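Local coordinates for protein D-isomer specific 2-hydroxyacid dehydrogenase NAD-binding (Xanthobacter autotrophicus, PDB 4XA8) that binds NADPH and probably works as an oxidoreductase of the D-isomer specific 2-hydroxyacid dehydrogenase family, at residues 122-127 against 253-258; 270-273 against 277-280. All coordinates share one frame; numbering follows the deposited sequence. Where two conformers were deposited one is given.

How the contacts relate
Contacts 1 and 2 are both buried, lie about 10 Å apart between their centres and are joined by two neighbouring strands of one parallel sheet, 253-258 and 278-280. L279 is the seam: its N is 2.9 Å from A256 O and its O 2.9 Å from L258 N, probable hydrogen bonds that make the strands a pair. Chemistry sets the contacts apart. Contact 1, between a helix and the start of strand 253-258, centres on a carboxylate, ordered water and a proline ring; contact 2, between a turn and strand 278-280, the outermost of the sheet within this chain, is aliphatic and aromatic. L258 and L272 pack together to link them, and the second subunit touches both.

Contact 1 of 2, residues 122-127 against 253-258; sequences IPTFER and IAEATL
E255 reaches from strand 253-258 to helix 122-130 and lays its carboxylate against the P123 ring, the two side chains crossing at about a right angle. E255 OE1 sits 3.5 Å from P123 CG, while E255 OE2 lies nearer the neighbouring ring carbon, 3.8 Å from P123 CB. With E255 CG in the crowded position between backbone N and carbonyl carbon (chi1 42°) and the chain extended beyond it (chi2 -174°), the acid is carried straight out to the helix. No direct hydrogen bond spans the two segments; E255 OE2 works through two waters instead. Water 1 accepts from T124 OG1 at 2.6 Å and donates to E255 OE2 at 2.8 Å. Water 2 likewise donates to E255 OE2 and lies in plane at the edge of the R127 guanidinium, accepting from R127 NH2 at 2.8 Å, though this second bridge depends on one of two modelled R127 conformers. E255 OE1 is held by a hydrogen bond with H118 ND1 of helix 103-119 and a salt bridge to K229 of strand 228-232. An alanine in place of E255 would probably leave K229 without its charge mate, strip both waters of an acceptor and open a gap beside P123. The arrangement is a helix packed beside a parallel strand of the Rossmann-type NAD-binding domain, away from the nucleotide site.

Contact 2 of 2, residues 270-273 against 277-280; sequences SPLW and NVLV
W273 and V280 make the closest approach of this contact: W273 CZ3 lies 3.9 Å from V280 CG1, the methyl meeting the indole obliquely and the two side chains crossing at about a right angle. The CB of W273 leads away from the strand, but the ring swings back until its six-membered part reaches the valine. V280 divides its methyls between two partners. CG1, anti to the backbone N (chi1 168°), is the methyl that meets the indole, whereas V280 CG2 comes within 4.4 Å of L272 CB and 4.2 Å of L272 O. The fit slackens toward V278, where L272 CD2 and V278 CG2 are 4.5 Å apart; here the nearer approach is that of the L272 carbonyl, its O 4.1 Å from V278 CB.

Farther from the strand, the segment 270-273 begins with the partly exposed S270 and P271. S270 OG accepts from L272 N at 3.2 Å, an ST turn within a type I turn running from S270 to W273, whose closing backbone bond is weak. The indole NE1 is satisfied by P267 O, which helps to fix the ring's rotation.

Q129 of the second subunit uses its amide at the strand's edge: OE1 accepts from V280 N, and NE2 donates to both V278 O and W273 O. The V280 side chain is about 7 Å from that of D259, an NADPH-binding residue. Strand 278-280 ends the seven-stranded parallel sheet within this chain, beside strand 253-258; V278 touches L258 of that neighbour, while helix 241-250 meets L272 through I245 and V278 through L248.

Contact 1 of 2, residues 122-127 against 253-258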
loop_
_atom_site.group_PDB
_atom_site.type_symbol
_atom_site.label_atom_id
_atom_site.label_comp_id
_atom_site.label_asym_id
_atom_site.label_seq_id
_atom_site.Cartn_x
_atom_site.Cartn_y
_atom_site.Cartn_z
ATOM N N ILE A 122 8.064 -0.012 5.218
ATOM C CA ILE A 122 7.019 0.125 6.236
ATOM C C ILE A 122 7.189 -0.854 7.436
ATOM O O ILE A 122 6.908 -0.463 8.564
ATOM C CB ILE A 122 5.608 0.068 5.606
ATOM C CG1 ILE A 122 5.408 1.266 4.618
ATOM C CG2 ILE A 122 4.501 0.042 6.627
ATOM C CD1 ILE A 122 5.694 2.654 5.132
ATOM N N PRO A 123 7.620 -2.114 7.209
ATOM C CA PRO A 123 7.781 -3.023 8.365
ATOM C C PRO A 123 8.753 -2.499 9.445
ATOM O O PRO A 123 8.474 -2.634 10.654
ATOM C CB PRO A 123 8.244 -4.341 7.722
ATOM C CG PRO A 123 7.629 -4.270 6.329
ATOM C CD PRO A 123 7.712 -2.831 5.922
ATOM N N THR A 124 9.823 -1.830 9.006
ATOM C CA THR A 124 10.769 -1.215 9.906
ATOM C C THR A 124 10.135 -0.052 10.696
ATOM O O THR A 124 10.327 0.073 11.916
ATOM C CB THR A 124 11.971 -0.776 9.107
ATOM O OG1 THR A 124 12.548 -1.950 8.577
ATOM C CG2 THR A 124 12.968 -0.012 9.949
ATOM N N PHE A 125 9.410 0.801 9.998
ATOM C CA PHE A 125 8.656 1.874 10.649
ATOM C C PHE A 125 7.590 1.406 11.605
ATOM O O PHE A 125 7.395 2.036 12.641
ATOM C CB PHE A 125 8.110 2.868 9.615
ATOM C CG PHE A 125 9.190 3.551 8.867
ATOM C CD1 PHE A 125 10.037 4.469 9.507
ATOM C CD2 PHE A 125 9.413 3.282 7.550
ATOM C CE1 PHE A 125 11.065 5.096 8.795
ATOM C CE2 PHE A 125 10.453 3.862 6.844
ATOM C CZ PHE A 125 11.274 4.788 7.466
ATOM N N GLU A 126 6.887 0.316 11.288
ATOM C CA GLU A 126 5.845 -0.230 12.157
ATOM C C GLU A 126 6.507 -0.665 13.463
ATOM O O GLU A 126 5.950 -0.418 14.545
ATOM C CB GLU A 126 5.098 -1.468 11.522
ATOM C CG GLU A 126 4.127 -1.179 10.401
ATOM C CD GLU A 126 3.731 -2.434 9.562
ATOM O OE1 GLU A 126 3.834 -3.586 10.027
ATOM O OE2 GLU A 126 3.341 -2.270 8.391
ATOM N N ARG A 127 7.684 -1.311 13.366
ATOM C CA ARG A 127 8.469 -1.763 14.513
ATOM C C ARG A 127 8.892 -0.567 15.374
ATOM O O ARG A 127 8.804 -0.579 16.596
ATOM C CB ARG A 127 9.704 -2.514 13.967
ATOM C CG ARG A 127 10.748 -3.061 14.911
ATOM C CD ARG A 127 11.659 -4.022 14.104
ATOM N NE ARG A 127 10.887 -4.781 13.104
ATOM C CZ ARG A 127 11.231 -4.976 11.829
ATOM N NH1 ARG A 127 12.376 -4.506 11.336
ATOM N NH2 ARG A 127 10.439 -5.696 11.040
ATOM N N ILE A 253 15.950 -14.011 3.150
ATOM C CA ILE A 253 14.839 -13.157 2.826
ATOM C C ILE A 253 14.684 -12.324 4.057
ATOM O O ILE A 253 14.538 -12.861 5.161
ATOM C CB ILE A 253 13.581 -13.986 2.504
ATOM C CG1 ILE A 253 13.785 -14.711 1.164
ATOM C CG2 ILE A 253 12.359 -13.112 2.357
ATOM C CD1 ILE A 253 12.693 -15.651 0.767
ATOM N N ALA A 254 14.699 -11.003 3.861
ATOM C CA ALA A 254 14.613 -10.053 4.957
ATOM C C ALA A 254 13.189 -9.874 5.529
ATOM O O ALA A 254 12.998 -9.661 6.767
ATOM C CB ALA A 254 15.175 -8.715 4.526
ATOM N N GLU A 255 12.207 -9.920 4.647
ATOM C CA GLU A 255 10.816 -9.726 5.021
ATOM C C GLU A 255 9.885 -10.262 3.958
ATOM O O GLU A 255 10.281 -10.454 2.816
ATOM C CB GLU A 255 10.511 -8.219 5.351
ATOM C CG GLU A 255 11.132 -7.223 4.430
ATOM C CD GLU A 255 10.938 -5.744 4.838
ATOM O OE1 GLU A 255 10.253 -5.029 4.077
ATOM O OE2 GLU A 255 11.471 -5.284 5.889
ATOM N N ALA A 256 8.637 -10.526 4.344
ATOM C CA ALA A 256 7.688 -11.107 3.464
ATOM C C ALA A 256 6.271 -10.680 3.791
ATOM O O ALA A 256 5.950 -10.262 4.937
ATOM C CB ALA A 256 7.783 -12.644 3.526
ATOM N N THR A 257 5.449 -10.781 2.744
ATOM C CA THR A 257 4.025 -10.573 2.793
ATOM C C THR A 257 3.406 -11.798 2.075
ATOM O O THR A 257 3.653 -12.053 0.883
ATOM C CB THR A 257 3.538 -9.219 2.197
ATOM O OG1 THR A 257 4.171 -8.096 2.869
ATOM C CG2 THR A 257 2.045 -9.098 2.293
ATOM N N LEU A 258 2.613 -12.566 2.832
ATOM C CA LEU A 258 2.137 -13.886 2.386
ATOM C C LEU A 258 0.626 -13.899 2.536
ATOM O O LEU A 258 0.114 -13.703 3.643
ATOM C CB LEU A 258 2.779 -14.999 3.217
ATOM C CG LEU A 258 4.307 -15.023 3.252
ATOM C CD1 LEU A 258 4.723 -16.065 4.268
ATOM C CD2 LEU A 258 4.902 -15.286 1.870
HETATM O O HOH W 1 11.582 -2.538 6.278
HETATM O O HOH W 2 11.678 -6.221 8.530
#

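Contact 2 of 2, residues 270-273 against 277-280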
loop_
_atom_site.group_PDB
_atom_site.type_symbol
_atom_site.label_atom_id
_atom_site.label_comp_id
_atom_site.label_asym_id
_atom_site.label_seq_id
_atom_site.Cartn_x
_atom_site.Cartn_y
_atom_site.Cartn_z
ATOM N N SER A 270 1.985 -22.557 13.006
ATOM C CA SER A 270 2.940 -22.090 12.048
ATOM C C SER A 270 3.886 -21.053 12.652
ATOM O O SER A 270 3.447 -20.116 13.313
ATOM C CB SER A 270 2.218 -21.457 10.848
ATOM O OG SER A 270 3.149 -20.860 9.946
ATOM N N PRO A 271 5.184 -21.146 12.345
ATOM C CA PRO A 271 6.144 -20.123 12.798
ATOM C C PRO A 271 5.970 -18.749 12.129
ATOM O O PRO A 271 6.460 -17.742 12.625
ATOM C CB PRO A 271 7.497 -20.740 12.448
ATOM C CG PRO A 271 7.207 -21.667 11.316
ATOM C CD PRO A 271 5.811 -22.161 11.488
ATOM N N LEU A 272 5.227 -18.706 11.040
ATOM C CA LEU A 272 4.963 -17.451 10.342
ATOM C C LEU A 272 4.154 -16.428 11.147
ATOM O O LEU A 272 4.413 -15.208 11.063
ATOM C CB LEU A 272 4.279 -17.737 9.010
ATOM C CG LEU A 272 5.017 -18.594 8.022
ATOM C CD1 LEU A 272 4.109 -19.039 6.889
ATOM C CD2 LEU A 272 6.209 -17.891 7.431
ATOM N N TRP A 273 3.238 -16.889 11.981
ATOM C CA TRP A 273 2.406 -15.940 12.739
ATOM C C TRP A 273 3.242 -14.986 13.614
ATOM O O TRP A 273 2.980 -13.777 13.650
ATOM C CB TRP A 273 1.400 -16.635 13.656
ATOM C CG TRP A 273 0.293 -17.412 13.030
ATOM C CD1 TRP A 273 0.178 -18.766 12.998
ATOM C CD2 TRP A 273 -0.886 -16.896 12.390
ATOM N NE1 TRP A 273 -0.992 -19.129 12.367
ATOM C CE2 TRP A 273 -1.661 -17.995 11.989
ATOM C CE3 TRP A 273 -1.372 -15.598 12.130
ATOM C CZ2 TRP A 273 -2.897 -17.840 11.357
ATOM C CZ3 TRP A 273 -2.570 -15.451 11.471
ATOM C CH2 TRP A 273 -3.324 -16.567 11.102
ATOM N N ASN A 277 8.896 -9.882 10.917
ATOM C CA ASN A 277 9.170 -9.475 9.520
ATOM C C ASN A 277 8.306 -10.115 8.430
ATOM O O ASN A 277 8.625 -10.028 7.241
ATOM C CB ASN A 277 10.638 -9.711 9.221
ATOM C CG ASN A 277 11.050 -11.137 9.445
ATOM O OD1 ASN A 277 10.434 -11.850 10.241
ATOM N ND2 ASN A 277 12.091 -11.548 8.796
ATOM N N VAL A 278 7.222 -10.787 8.841
ATOM C CA VAL A 278 6.247 -11.362 7.944
ATOM C C VAL A 278 4.886 -10.709 8.230
ATOM O O VAL A 278 4.503 -10.578 9.407
ATOM C CB VAL A 278 6.103 -12.880 8.149
ATOM C CG1 VAL A 278 5.001 -13.436 7.293
ATOM C CG2 VAL A 278 7.400 -13.604 7.851
ATOM N N LEU A 279 4.172 -10.305 7.173
ATOM C CA LEU A 279 2.753 -9.954 7.266
ATOM C C LEU A 279 1.955 -11.084 6.660
ATOM O O LEU A 279 2.188 -11.492 5.485
ATOM C CB LEU A 279 2.421 -8.625 6.538
ATOM C CG LEU A 279 0.922 -8.239 6.399
ATOM C CD1 LEU A 279 0.232 -8.161 7.753
ATOM C CD2 LEU A 279 0.743 -6.917 5.657
ATOM N N VAL A 280 1.094 -11.662 7.487
ATOM C CA VAL A 280 0.180 -12.733 7.075
ATOM C C VAL A 280 -1.143 -12.050 6.764
ATOM O O VAL A 280 -1.694 -11.297 7.602
ATOM C CB VAL A 280 -0.042 -13.763 8.205
ATOM C CG1 VAL A 280 -1.216 -14.698 7.864
ATOM C CG2 VAL A 280 1.211 -14.585 8.425
#